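Long-range contacts in putative PLP-dependent aminotransferase (Bacillus cereus ATCC 10987, PDB 3JU7), which probably transfers amino groups with the aid of pyridoxal phosphate, as a member of the DegT/DnrJ/EryC1 aminotransferase family: residues I5-R9 / S349-E354; R214-F218 / M228-K234; P321-Q325 / T340-A344. One frame throughout, in Å; residues are numbered along the deposited sequence.

Contact 1 (I5-R9 / S349-E354); sequences IPFLR and SLPLWE
The N-terminal arm, I5-R9, lies against strand 347-350 and the loop that leaves it, and W353 is the residue around which the two segments close. Its indole NE1 donates to P6 O at 2.9 Å, a moderately bent bond (149° at the hydrogen) whose acceptor sits about 20° out of the ring plane. Beside it, F7 O meets the indole edge in the plane of the ring, 3.3 Å from CD1, so two successive carbonyls of the arm line the five-membered ring. The six-membered ring meets apolar groups on the NE1 side: CZ2 of W353 touches P6 CD at 3.9 Å and is met by the CG2 branch of I5, which crosses the indole at about a right angle and also reaches P351 CG. One face is taken by R9. Its CB stands 3.8 Å from the centroid of the five-membered ring of W353 in a CH-pi contact, and the extended chain carries CD on above the CE3-CZ3 rim of the six-membered ring.

F7 grips the strand itself. Its CG is anti to the backbone N (chi1 176°), which swings the ring back to the sheet, and the CE1 edge faces S349 O at 3.4 Å while CB of S349 touches the same CE1-CZ corner. S349 OG is held by the backbone N of Y318. At the other end, one water, 2.8 Å from R9 O, also accepts from E354 N, and another links R9 NH1 with E354 O.

Backbone bonds from I5 to K312 and E314, with I360 and Q363 of helix 358-368 alongside, bind the arm into the C-terminal part of the chain, consistent with the small domain of fold type I aminotransferases, which the N-terminal segment joins.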
ATOM      1  N   ILE A   5     -18.017  23.135 -13.743  1.00 33.86           N
ATOM      2  CA  ILE A   5     -16.785  23.327 -13.010  1.00 30.54           C
ATOM      3  C   ILE A   5     -16.738  22.155 -12.031  1.00 30.31           C
ATOM      4  O   ILE A   5     -17.543  22.077 -11.109  1.00 31.54           O
ATOM      5  CB  ILE A   5     -16.742  24.689 -12.309  1.00 28.69           C
ATOM      6  CG1 ILE A   5     -16.681  25.817 -13.347  1.00 24.93           C
ATOM      7  CG2 ILE A   5     -15.533  24.769 -11.392  1.00 27.59           C
ATOM      8  CD1 ILE A   5     -17.128  27.212 -12.800  1.00 23.41           C
ATOM      9  N   PRO A   6     -15.850  21.192 -12.271  1.00 28.22           N
ATOM     10  CA  PRO A   6     -15.760  20.020 -11.404  1.00 30.21           C
ATOM     11  C   PRO A   6     -14.946  20.299 -10.153  1.00 29.09           C
ATOM     12  O   PRO A   6     -14.157  21.245 -10.143  1.00 28.19           O
ATOM     13  CB  PRO A   6     -15.007  19.034 -12.255  1.00 30.59           C
ATOM     14  CG  PRO A   6     -14.092  19.923 -13.061  1.00 29.53           C
ATOM     15  CD  PRO A   6     -14.913  21.113 -13.390  1.00 28.89           C
ATOM     16  N   PHE A   7     -15.112  19.474  -9.123  1.00 30.88           N
ATOM     17  CA  PHE A   7     -14.448  19.746  -7.829  1.00 31.47           C
ATOM     18  C   PHE A   7     -12.952  19.521  -7.936  1.00 33.93           C
ATOM     19  O   PHE A   7     -12.171  20.353  -7.487  1.00 35.07           O
ATOM     20  CB  PHE A   7     -15.021  18.946  -6.650  1.00 29.47           C
ATOM     21  CG  PHE A   7     -14.276  19.172  -5.353  1.00 27.28           C
ATOM     22  CD1 PHE A   7     -14.441  20.349  -4.643  1.00 26.60           C
ATOM     23  CD2 PHE A   7     -13.375  18.220  -4.869  1.00 29.19           C
ATOM     24  CE1 PHE A   7     -13.737  20.573  -3.464  1.00 25.66           C
ATOM     25  CE2 PHE A   7     -12.667  18.442  -3.713  1.00 26.19           C
ATOM     26  CZ  PHE A   7     -12.865  19.632  -2.998  1.00 26.29           C
ATOM     27  N   LEU A   8     -12.559  18.399  -8.526  1.00 35.71           N
ATOM     28  CA  LEU A   8     -11.157  18.120  -8.685  1.00 38.97           C
ATOM     29  C   LEU A   8     -10.796  17.949 -10.151  1.00 36.31           C
ATOM     30  O   LEU A   8     -11.564  17.433 -10.948  1.00 35.78           O
ATOM     31  CB  LEU A   8     -10.728  16.916  -7.838  1.00 43.24           C
ATOM     32  CG  LEU A   8     -11.339  15.523  -8.018  1.00 49.46           C
ATOM     33  CD1 LEU A   8     -10.708  14.632  -6.957  1.00 55.34           C
ATOM     34  CD2 LEU A   8     -12.851  15.486  -7.868  1.00 54.89           C
ATOM     35  N   ARG A   9      -9.638  18.475 -10.502  1.00 31.88           N
ATOM     36  CA  ARG A   9      -9.097  18.299 -11.806  1.00 29.83           C
ATOM     37  C   ARG A   9      -7.590  18.228 -11.634  1.00 27.20           C
ATOM     38  O   ARG A   9      -6.883  19.230 -11.741  1.00 25.26           O
ATOM     39  CB  ARG A   9      -9.485  19.445 -12.733  1.00 30.58           C
ATOM     40  CG  ARG A   9      -8.983  19.230 -14.168  1.00 37.47           C
ATOM     41  CD  ARG A   9      -9.228  20.404 -15.067  1.00 45.01           C
ATOM     42  NE  ARG A   9      -9.033  20.021 -16.464  1.00 50.82           N
ATOM     43  CZ  ARG A   9      -7.851  19.882 -17.058  1.00 51.43           C
ATOM     44  NH1 ARG A   9      -6.720  20.098 -16.399  1.00 49.91           N
ATOM     45  NH2 ARG A   9      -7.797  19.523 -18.332  1.00 57.54           N
ATOM     46  N   SER A 349     -16.133  23.287   0.755  1.00 26.11           N
ATOM     47  CA  SER A 349     -14.897  23.064   0.014  1.00 25.51           C
ATOM     48  C   SER A 349     -15.101  23.541  -1.418  1.00 25.38           C
ATOM     49  O   SER A 349     -15.863  22.937  -2.171  1.00 27.68           O
ATOM     50  CB  SER A 349     -14.513  21.571   0.016  1.00 25.60           C
ATOM     51  OG  SER A 349     -14.335  21.065   1.334  1.00 24.63           O
ATOM     52  N   LEU A 350     -14.460  24.642  -1.796  1.00 24.68           N
ATOM     53  CA  LEU A 350     -14.724  25.222  -3.104  1.00 23.47           C
ATOM     54  C   LEU A 350     -13.631  24.787  -4.058  1.00 25.86           C
ATOM     55  O   LEU A 350     -12.469  24.627  -3.662  1.00 26.39           O
ATOM     56  CB  LEU A 350     -14.841  26.740  -3.059  1.00 21.04           C
ATOM     57  CG  LEU A 350     -15.933  27.339  -2.173  1.00 24.04           C
ATOM     58  CD1 LEU A 350     -15.822  28.866  -2.142  1.00 19.86           C
ATOM     59  CD2 LEU A 350     -17.313  26.926  -2.650  1.00 16.87           C
ATOM     60  N   PRO A 351     -13.992  24.600  -5.328  1.00 25.44           N
ATOM     61  CA  PRO A 351     -12.994  24.083  -6.222  1.00 26.23           C
ATOM     62  C   PRO A 351     -11.828  25.019  -6.455  1.00 25.51           C
ATOM     63  O   PRO A 351     -11.979  26.244  -6.549  1.00 25.22           O
ATOM     64  CB  PRO A 351     -13.766  23.812  -7.524  1.00 27.28           C
ATOM     65  CG  PRO A 351     -15.092  24.356  -7.353  1.00 25.32           C
ATOM     66  CD  PRO A 351     -15.341  24.558  -5.905  1.00 26.67           C
ATOM     67  N   LEU A 352     -10.671  24.394  -6.568  1.00 24.39           N
ATOM     68  CA  LEU A 352      -9.430  25.048  -6.884  1.00 26.04           C
ATOM     69  C   LEU A 352      -8.570  23.975  -7.532  1.00 26.07           C
ATOM     70  O   LEU A 352      -8.445  22.914  -6.984  1.00 28.00           O
ATOM     71  CB  LEU A 352      -8.780  25.573  -5.612  1.00 26.58           C
ATOM     72  CG  LEU A 352      -7.588  26.536  -5.724  1.00 27.23           C
ATOM     73  CD1 LEU A 352      -7.421  27.319  -4.388  1.00 25.25           C
ATOM     74  CD2 LEU A 352      -6.331  25.813  -6.075  1.00 24.63           C
ATOM     75  N   TRP A 353      -8.051  24.217  -8.731  1.00 25.46           N
ATOM     76  CA  TRP A 353      -7.152  23.277  -9.405  1.00 23.74           C
ATOM     77  C   TRP A 353      -6.339  24.031 -10.433  1.00 24.63           C
ATOM     78  O   TRP A 353      -6.727  25.131 -10.830  1.00 24.35           O
ATOM     79  CB  TRP A 353      -7.881  22.110 -10.090  1.00 22.92           C
ATOM     80  CG  TRP A 353      -9.306  22.358 -10.474  1.00 25.58           C
ATOM     81  CD1 TRP A 353     -10.408  22.027  -9.743  1.00 28.36           C
ATOM     82  CD2 TRP A 353      -9.789  22.985 -11.667  1.00 23.53           C
ATOM     83  NE1 TRP A 353     -11.544  22.397 -10.405  1.00 30.28           N
ATOM     84  CE2 TRP A 353     -11.195  22.994 -11.588  1.00 25.39           C
ATOM     85  CE3 TRP A 353      -9.174  23.534 -12.788  1.00 30.35           C
ATOM     86  CZ2 TRP A 353     -11.988  23.521 -12.584  1.00 27.06           C
ATOM     87  CZ3 TRP A 353      -9.956  24.057 -13.779  1.00 30.93           C
ATOM     88  CH2 TRP A 353     -11.351  24.056 -13.674  1.00 32.16           C
ATOM     89  N   GLU A 354      -5.218  23.425 -10.842  1.00 23.34           N
ATOM     90  CA  GLU A 354      -4.308  24.028 -11.799  1.00 25.56           C
ATOM     91  C   GLU A 354      -5.070  24.261 -13.078  1.00 25.24           C
ATOM     92  O   GLU A 354      -5.727  23.357 -13.582  1.00 29.01           O
ATOM     93  CB  GLU A 354      -3.097  23.124 -12.096  1.00 25.20           C
ATOM     94  CG  GLU A 354      -2.141  22.890 -10.901  1.00 29.40           C
ATOM     95  CD  GLU A 354      -1.003  21.921 -11.252  1.00 31.72           C
ATOM     96  OE1 GLU A 354      -0.368  22.122 -12.300  1.00 35.40           O
ATOM     97  OE2 GLU A 354      -0.748  20.951 -10.500  1.00 31.49           O
TER
HETATM   98  O   HOH W   1      -5.021  20.583 -10.102  1.00 25.11           O
HETATM   99  O   HOH W   2      -6.078  20.645 -13.684  1.00 25.79           O

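Contact 2 (R214-F218 / M228-K234); sequences RMGNF and MMGFNCK. With ACT (acetate ion), chain F.
M215, the last residue of helix 206-215, meets F231 where the loop after the helix folds back on the helix end through a single beta bridge, at the dimer interface of this probable fold type I aminotransferase. The backbones are tightly packed. F231 N donates to M215 O at 2.8 Å and F231 O accepts from F218 N, while C233 N binds G216 O; N217 and N232 form the bridge. G216 leaves C233 SG only 3.5 Å from its CA, and F231 O lies over one face of the F218 ring.

The side toward M228 is the more solvent-accessible: R214 is exposed and M228 partly so. There the selenomethionines M215 and M228 cross at about a right angle, CG against CE at 3.7 Å.

At the other end N232 forms an Asx turn: OD1 takes K234 N at 3.0 Å, and K234 NZ comes from the opposite face of the amide, well above the carbonyl plane. N232 ND2 binds E197 and the pyridoxal-phosphate-bearing lysine of the second subunit, so this loop contributes to the partner's cofactor site. The same E197 makes a salt bridge with K234 NZ. The K234 chain, bent at chi3 and chi4, follows G216 and N217 before NZ turns to an acetate ion, probably from the crystallisation liquor, with 2.8 Å between NZ and acetate OXT.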
ATOM      1  N   ARG A 214      12.521  -0.501   7.048  1.00 22.51           N
ATOM      2  CA  ARG A 214      12.491  -1.932   7.181  1.00 21.55           C
ATOM      3  C   ARG A 214      11.059  -2.419   7.326  1.00 22.63           C
ATOM      4  O   ARG A 214      10.716  -3.425   6.720  1.00 16.97           O
ATOM      5  CB  ARG A 214      13.279  -2.375   8.395  1.00 22.05           C
ATOM      6  CG  ARG A 214      14.806  -2.226   8.263  1.00 21.05           C
ATOM      7  CD  ARG A 214      15.420  -2.916   9.487  1.00 21.88           C
ATOM      8  NE  ARG A 214      16.844  -2.689   9.576  1.00 26.17           N
ATOM      9  CZ  ARG A 214      17.681  -3.389  10.327  1.00 30.47           C
ATOM     10  NH1 ARG A 214      17.255  -4.390  11.077  1.00 25.49           N
ATOM     11  NH2 ARG A 214      18.972  -3.104  10.287  1.00 39.33           N
HETATM   12  N   MSE A 215      10.254  -1.716   8.130  1.00 19.46           N
HETATM   13  CA  MSE A 215       8.845  -2.094   8.307  1.00 25.60           C
HETATM   14  C   MSE A 215       8.070  -2.178   6.981  1.00 24.96           C
HETATM   15  O   MSE A 215       7.290  -3.079   6.771  1.00 25.51           O
HETATM   16  CB  MSE A 215       8.140  -1.128   9.262  1.00 23.41           C
HETATM   17  CG  MSE A 215       8.592  -1.305  10.672  1.00 31.00           C
HETATM   18 SE   MSE A 215       7.789  -0.026  11.874  0.75 24.88          SE
HETATM   19  CE  MSE A 215       5.847  -0.401  11.461  1.00 17.42           C
ATOM     20  N   GLY A 216       8.328  -1.234   6.085  1.00 26.10           N
ATOM     21  CA  GLY A 216       7.693  -1.238   4.784  1.00 25.87           C
ATOM     22  C   GLY A 216       8.226  -2.279   3.812  1.00 24.92           C
ATOM     23  O   GLY A 216       7.734  -2.361   2.693  1.00 26.61           O
ATOM     24  N   ASN A 217       9.241  -3.036   4.239  1.00 22.67           N
ATOM     25  CA  ASN A 217       9.814  -4.159   3.505  1.00 21.98           C
ATOM     26  C   ASN A 217       9.798  -5.366   4.442  1.00 22.06           C
ATOM     27  O   ASN A 217      10.831  -5.999   4.705  1.00 22.37           O
ATOM     28  CB  ASN A 217      11.259  -3.819   3.036  1.00 22.73           C
ATOM     29  CG  ASN A 217      11.885  -4.919   2.160  1.00 25.43           C
ATOM     30  OD1 ASN A 217      11.214  -5.556   1.327  1.00 16.92           O
ATOM     31  ND2 ASN A 217      13.172  -5.128   2.338  1.00 21.26           N
ATOM     32  N   PHE A 218       8.607  -5.653   4.985  1.00 21.66           N
ATOM     33  CA  PHE A 218       8.352  -6.876   5.733  1.00 20.97           C
ATOM     34  C   PHE A 218       9.138  -7.033   7.042  1.00 22.19           C
ATOM     35  O   PHE A 218       9.345  -8.162   7.517  1.00 22.79           O
ATOM     36  CB  PHE A 218       8.599  -8.099   4.818  1.00 20.13           C
ATOM     37  CG  PHE A 218       7.993  -7.956   3.447  1.00 19.51           C
ATOM     38  CD1 PHE A 218       6.631  -8.135   3.262  1.00 21.37           C
ATOM     39  CD2 PHE A 218       8.765  -7.620   2.362  1.00 22.39           C
ATOM     40  CE1 PHE A 218       6.057  -7.997   2.031  1.00 23.49           C
ATOM     41  CE2 PHE A 218       8.179  -7.474   1.112  1.00 25.91           C
ATOM     42  CZ  PHE A 218       6.811  -7.668   0.960  1.00 21.28           C
HETATM   43  N   MSE A 228      10.653  -7.635  13.012  1.00 23.29           N
HETATM   44  CA  MSE A 228       9.696  -6.695  13.572  1.00 25.25           C
HETATM   45  C   MSE A 228       8.408  -6.643  12.724  1.00 24.30           C
HETATM   46  O   MSE A 228       8.378  -7.062  11.567  1.00 24.84           O
HETATM   47  CB  MSE A 228      10.305  -5.290  13.598  1.00 22.18           C
HETATM   48  CG  MSE A 228      10.729  -4.769  12.215  1.00 26.77           C
HETATM   49 SE   MSE A 228      11.604  -3.002  12.280  0.75 18.72          SE
HETATM   50  CE  MSE A 228      10.566  -2.187  13.618  1.00 30.81           C
HETATM   51  N   MSE A 229       7.368  -6.079  13.297  1.00 22.62           N
HETATM   52  CA  MSE A 229       6.107  -5.875  12.600  1.00 23.78           C
HETATM   53  C   MSE A 229       6.367  -5.091  11.318  1.00 25.91           C
HETATM   54  O   MSE A 229       7.232  -4.225  11.262  1.00 26.65           O
HETATM   55  CB  MSE A 229       5.141  -5.098  13.498  1.00 26.90           C
HETATM   56  CG  MSE A 229       3.737  -4.992  12.991  1.00 29.54           C
HETATM   57 SE   MSE A 229       3.087  -6.756  12.651  0.75 21.15          SE
HETATM   58  CE  MSE A 229       1.251  -6.211  12.161  1.00 30.27           C
ATOM     59  N   GLY A 230       5.651  -5.443  10.265  1.00 24.51           N
ATOM     60  CA  GLY A 230       5.858  -4.836   8.975  1.00 21.81           C
ATOM     61  C   GLY A 230       4.879  -5.309   7.933  1.00 21.17           C
ATOM     62  O   GLY A 230       3.956  -6.114   8.192  1.00 20.41           O
ATOM     63  N   PHE A 231       5.084  -4.789   6.742  1.00 21.29           N
ATOM     64  CA  PHE A 231       4.227  -5.128   5.621  1.00 21.23           C
ATOM     65  C   PHE A 231       4.900  -4.621   4.355  1.00 20.79           C
ATOM     66  O   PHE A 231       6.132  -4.448   4.333  1.00 25.67           O
ATOM     67  CB  PHE A 231       2.774  -4.619   5.854  1.00 19.63           C
ATOM     68  CG  PHE A 231       2.640  -3.139   6.144  1.00 20.65           C
ATOM     69  CD1 PHE A 231       3.663  -2.232   5.928  1.00 22.92           C
ATOM     70  CD2 PHE A 231       1.414  -2.634   6.516  1.00 27.03           C
ATOM     71  CE1 PHE A 231       3.484  -0.867   6.158  1.00 22.31           C
ATOM     72  CE2 PHE A 231       1.241  -1.256   6.740  1.00 29.97           C
ATOM     73  CZ  PHE A 231       2.284  -0.377   6.562  1.00 21.15           C
ATOM     74  N   ASN A 232       4.138  -4.395   3.297  1.00 20.46           N
ATOM     75  CA  ASN A 232       4.692  -3.778   2.076  1.00 20.68           C
ATOM     76  C   ASN A 232       4.063  -2.438   1.855  1.00 20.58           C
ATOM     77  O   ASN A 232       2.847  -2.378   1.574  1.00 21.56           O
ATOM     78  CB  ASN A 232       4.363  -4.604   0.839  1.00 18.82           C
ATOM     79  CG  ASN A 232       5.079  -4.111  -0.427  1.00 24.08           C
ATOM     80  OD1 ASN A 232       5.799  -3.091  -0.415  1.00 20.11           O
ATOM     81  ND2 ASN A 232       4.929  -4.892  -1.531  1.00 19.49           N
ATOM     82  N   CYS A 233       4.860  -1.387   1.979  1.00 19.13           N
ATOM     83  CA  CYS A 233       4.412  -0.049   1.591  1.00 20.82           C
ATOM     84  C   CYS A 233       5.492   0.641   0.781  1.00 23.77           C
ATOM     85  O   CYS A 233       5.601   1.852   0.812  1.00 23.19           O
ATOM     86  CB  CYS A 233       4.029   0.785   2.814  1.00 24.07           C
ATOM     87  SG  CYS A 233       5.464   1.260   3.879  1.00 26.69           S
ATOM     88  N   LYS A 234       6.254  -0.161   0.029  1.00 24.50           N
ATOM     89  CA  LYS A 234       7.287   0.331  -0.870  1.00 27.69           C
ATOM     90  C   LYS A 234       6.684   1.050  -2.080  1.00 24.93           C
ATOM     91  O   LYS A 234       5.746   0.577  -2.698  1.00 21.87           O
ATOM     92  CB  LYS A 234       8.207  -0.820  -1.346  1.00 26.09           C
ATOM     93  CG  LYS A 234       8.894  -1.545  -0.185  1.00 27.23           C
ATOM     94  CD  LYS A 234       9.669  -2.767  -0.553  1.00 19.61           C
ATOM     95  CE  LYS A 234       8.850  -4.032  -0.678  1.00 24.50           C
ATOM     96  NZ  LYS A 234       8.078  -4.134  -1.880  1.00 23.93           N
TER
HETATM   97  C   ACT F 380       8.515  -7.601  -2.301  1.00 28.94           C
HETATM   98  O   ACT F 380       9.636  -7.048  -2.033  1.00 27.84           O
HETATM   99  OXT ACT F 380       7.492  -6.880  -2.233  1.00 26.07           O
HETATM  100  CH3 ACT F 380       8.394  -9.033  -2.726  1.00 24.63           C

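Contact 3 (P321-Q325 / T340-A344); sequences PSCHQ and TNKIA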
ATOM      1  N   PRO A 321     -20.227  14.746   6.805  1.00 27.00           N
ATOM      2  CA  PRO A 321     -19.996  14.390   8.206  1.00 25.01           C
ATOM      3  C   PRO A 321     -18.537  14.343   8.601  1.00 25.78           C
ATOM      4  O   PRO A 321     -17.686  13.927   7.809  1.00 25.16           O
ATOM      5  CB  PRO A 321     -20.571  12.973   8.294  1.00 26.96           C
ATOM      6  CG  PRO A 321     -20.455  12.434   6.877  1.00 26.08           C
ATOM      7  CD  PRO A 321     -20.877  13.629   6.087  1.00 25.42           C
ATOM      8  N   SER A 322     -18.256  14.772   9.829  1.00 24.57           N
ATOM      9  CA  SER A 322     -16.951  14.550  10.402  1.00 24.82           C
ATOM     10  C   SER A 322     -16.832  13.075  10.759  1.00 23.68           C
ATOM     11  O   SER A 322     -17.853  12.355  10.771  1.00 23.60           O
ATOM     12  CB  SER A 322     -16.753  15.407  11.646  1.00 24.60           C
ATOM     13  OG  SER A 322     -15.930  16.506  11.345  1.00 28.88           O
ATOM     14  N   CYS A 323     -15.617  12.636  11.108  1.00 20.50           N
ATOM     15  CA  CYS A 323     -15.373  11.215  11.372  1.00 22.47           C
ATOM     16  C   CYS A 323     -16.328  10.690  12.421  1.00 23.38           C
ATOM     17  O   CYS A 323     -16.910   9.646  12.217  1.00 23.31           O
ATOM     18  CB  CYS A 323     -13.912  10.912  11.764  1.00 19.95           C
ATOM     19  SG  CYS A 323     -12.772  11.149  10.369  1.00 24.86           S
ATOM     20  N   HIS A 324     -16.489  11.416  13.529  1.00 22.52           N
ATOM     21  CA  HIS A 324     -17.306  10.948  14.631  1.00 22.64           C
ATOM     22  C   HIS A 324     -18.754  10.808  14.206  1.00 25.46           C
ATOM     23  O   HIS A 324     -19.514  10.108  14.861  1.00 24.57           O
ATOM     24  CB  HIS A 324     -17.181  11.868  15.872  1.00 21.72           C
ATOM     25  CG  HIS A 324     -17.981  13.147  15.810  1.00 15.43           C
ATOM     26  ND1 HIS A 324     -17.538  14.275  15.151  1.00 22.88           N
ATOM     27  CD2 HIS A 324     -19.141  13.503  16.414  1.00 17.88           C
ATOM     28  CE1 HIS A 324     -18.407  15.257  15.316  1.00 25.31           C
ATOM     29  NE2 HIS A 324     -19.405  14.804  16.058  1.00 21.15           N
ATOM     30  N   GLN A 325     -19.129  11.481  13.115  1.00 24.96           N
ATOM     31  CA  GLN A 325     -20.497  11.413  12.563  1.00 24.42           C
ATOM     32  C   GLN A 325     -20.683  10.306  11.500  1.00 25.16           C
ATOM     33  O   GLN A 325     -21.804   9.970  11.139  1.00 23.25           O
ATOM     34  CB  GLN A 325     -20.884  12.783  11.973  1.00 21.50           C
ATOM     35  CG  GLN A 325     -20.772  13.916  13.008  1.00 22.45           C
ATOM     36  CD  GLN A 325     -20.937  15.283  12.413  1.00 22.14           C
ATOM     37  OE1 GLN A 325     -20.496  15.535  11.285  1.00 23.87           O
ATOM     38  NE2 GLN A 325     -21.580  16.197  13.173  1.00 21.81           N
ATOM     39  N   THR A 340     -16.489  21.077  16.738  1.00 20.55           N
ATOM     40  CA  THR A 340     -16.377  20.226  15.538  1.00 20.56           C
ATOM     41  C   THR A 340     -17.739  20.179  14.855  1.00 19.78           C
ATOM     42  O   THR A 340     -17.848  20.331  13.651  1.00 17.63           O
ATOM     43  CB  THR A 340     -15.875  18.774  15.889  1.00 21.81           C
ATOM     44  OG1 THR A 340     -14.659  18.849  16.663  1.00 19.84           O
ATOM     45  CG2 THR A 340     -15.569  17.957  14.631  1.00 17.29           C
ATOM     46  N   ASN A 341     -18.791  20.019  15.638  1.00 18.77           N
ATOM     47  CA  ASN A 341     -20.138  19.983  15.072  1.00 20.24           C
ATOM     48  C   ASN A 341     -20.493  21.272  14.366  1.00 20.32           C
ATOM     49  O   ASN A 341     -21.059  21.276  13.265  1.00 23.55           O
ATOM     50  CB  ASN A 341     -21.192  19.675  16.152  1.00 15.86           C
ATOM     51  CG  ASN A 341     -21.089  18.244  16.645  1.00 22.38           C
ATOM     52  OD1 ASN A 341     -20.439  17.406  16.003  1.00 22.47           O
ATOM     53  ND2 ASN A 341     -21.730  17.948  17.774  1.00 18.33           N
ATOM     54  N   LYS A 342     -20.166  22.371  15.008  1.00 19.01           N
ATOM     55  CA  LYS A 342     -20.463  23.661  14.442  1.00 18.98           C
ATOM     56  C   LYS A 342     -19.699  23.856  13.122  1.00 19.45           C
ATOM     57  O   LYS A 342     -20.299  24.218  12.109  1.00 19.00           O
ATOM     58  CB  LYS A 342     -20.153  24.775  15.464  1.00 17.34           C
ATOM     59  CG  LYS A 342     -20.277  26.182  14.927  1.00 21.14           C
ATOM     60  CD  LYS A 342     -21.676  26.504  14.450  1.00 24.91           C
ATOM     61  CE  LYS A 342     -22.602  26.770  15.590  1.00 23.95           C
ATOM     62  NZ  LYS A 342     -22.210  28.085  16.210  1.00 35.46           N
ATOM     63  N   ILE A 343     -18.391  23.610  13.129  1.00 18.82           N
ATOM     64  CA  ILE A 343     -17.585  23.791  11.912  1.00 19.57           C
ATOM     65  C   ILE A 343     -18.058  22.843  10.795  1.00 21.35           C
ATOM     66  O   ILE A 343     -17.956  23.154   9.622  1.00 24.36           O
ATOM     67  CB  ILE A 343     -16.076  23.576  12.208  1.00 19.59           C
ATOM     68  CG1 ILE A 343     -15.560  24.703  13.115  1.00 21.07           C
ATOM     69  CG2 ILE A 343     -15.219  23.497  10.899  1.00 20.55           C
ATOM     70  CD1 ILE A 343     -15.744  26.137  12.535  1.00 18.67           C
ATOM     71  N   ALA A 344     -18.582  21.683  11.164  1.00 23.28           N
ATOM     72  CA  ALA A 344     -19.074  20.712  10.191  1.00 21.93           C
ATOM     73  C   ALA A 344     -20.433  21.156   9.641  1.00 22.16           C
ATOM     74  O   ALA A 344     -20.836  20.672   8.598  1.00 20.85           O
ATOM     75  CB  ALA A 344     -19.158  19.308  10.809  1.00 19.96           C
TER
HETATM   76  O   HOH W   3     -22.268  19.069  12.426  1.00 24.84           O
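S322 and the 3-10 turn after it (323-325), which carries H324 and Q325 and follows the cis-peptide before P321, face T340, N341 and A344 on one side of helix 338-346.

Polar contacts lie at the N341 end. H324 NE2 donates to N341 OD1 at 2.8 Å, but the bond is weak and sharply bent, 124° at the hydrogen. The oxygen nevertheless lies at the ring edge near its plane, and amide and imidazole are nearly coplanar (26°). The histidine is held more firmly by its other nitrogen, ND1, which is hydrogen-bonded to S85 OG. The amides of Q325 and N341 are almost parallel, 8° apart, and a water that accepts from Q325 NE2 donates to N341 O, tying the side chain to the helix backbone.

Within the turn, Q325 OE1 accepts from S322 N at 2.8 Å while Q325 N donates to S322 O, so main chain and side chain of Q325 both return to S322. This fixes the glutamine amide with its NE2 turned toward the helix. Its CG also lies 3.4 Å above one face of the H324 ring.

Van der Waals contacts fill the remainder. T340 OG1 is engaged by D106, and its methyl CG2, anti to the backbone N, is left to face the turn, 4.0 Å from H324 CE1. A344 presents CB to Q325 OE1 at 4.0 Å. Closer is the meeting of the serine and the threonine: S322 OG, itself hydrogen-bonded to F319 O, stands 3.6 Å from T340 CG2.

Contacts 1 and 3 are neighbours in the C-terminal part of the chain: helix 338-346 of contact 3 runs directly into strand 347-350 of contact 1, and their centres are 22 Å apart, with nearest atoms about 9 Å. Contact 2 lies on the other side of the chain's centre from contact 1, 35 Å from it and 34 Å from contact 3, centre to centre. In sequence, contacts 2 and 3 follow one another inside the long span that contact 1 closes. All three reach the second subunit, contacts 1 and 3 by packing (R9 on H29, P321 on E225 of the second subunit), whereas contact 2 hydrogen-bonds to the partner's cofactor-bearing lysine.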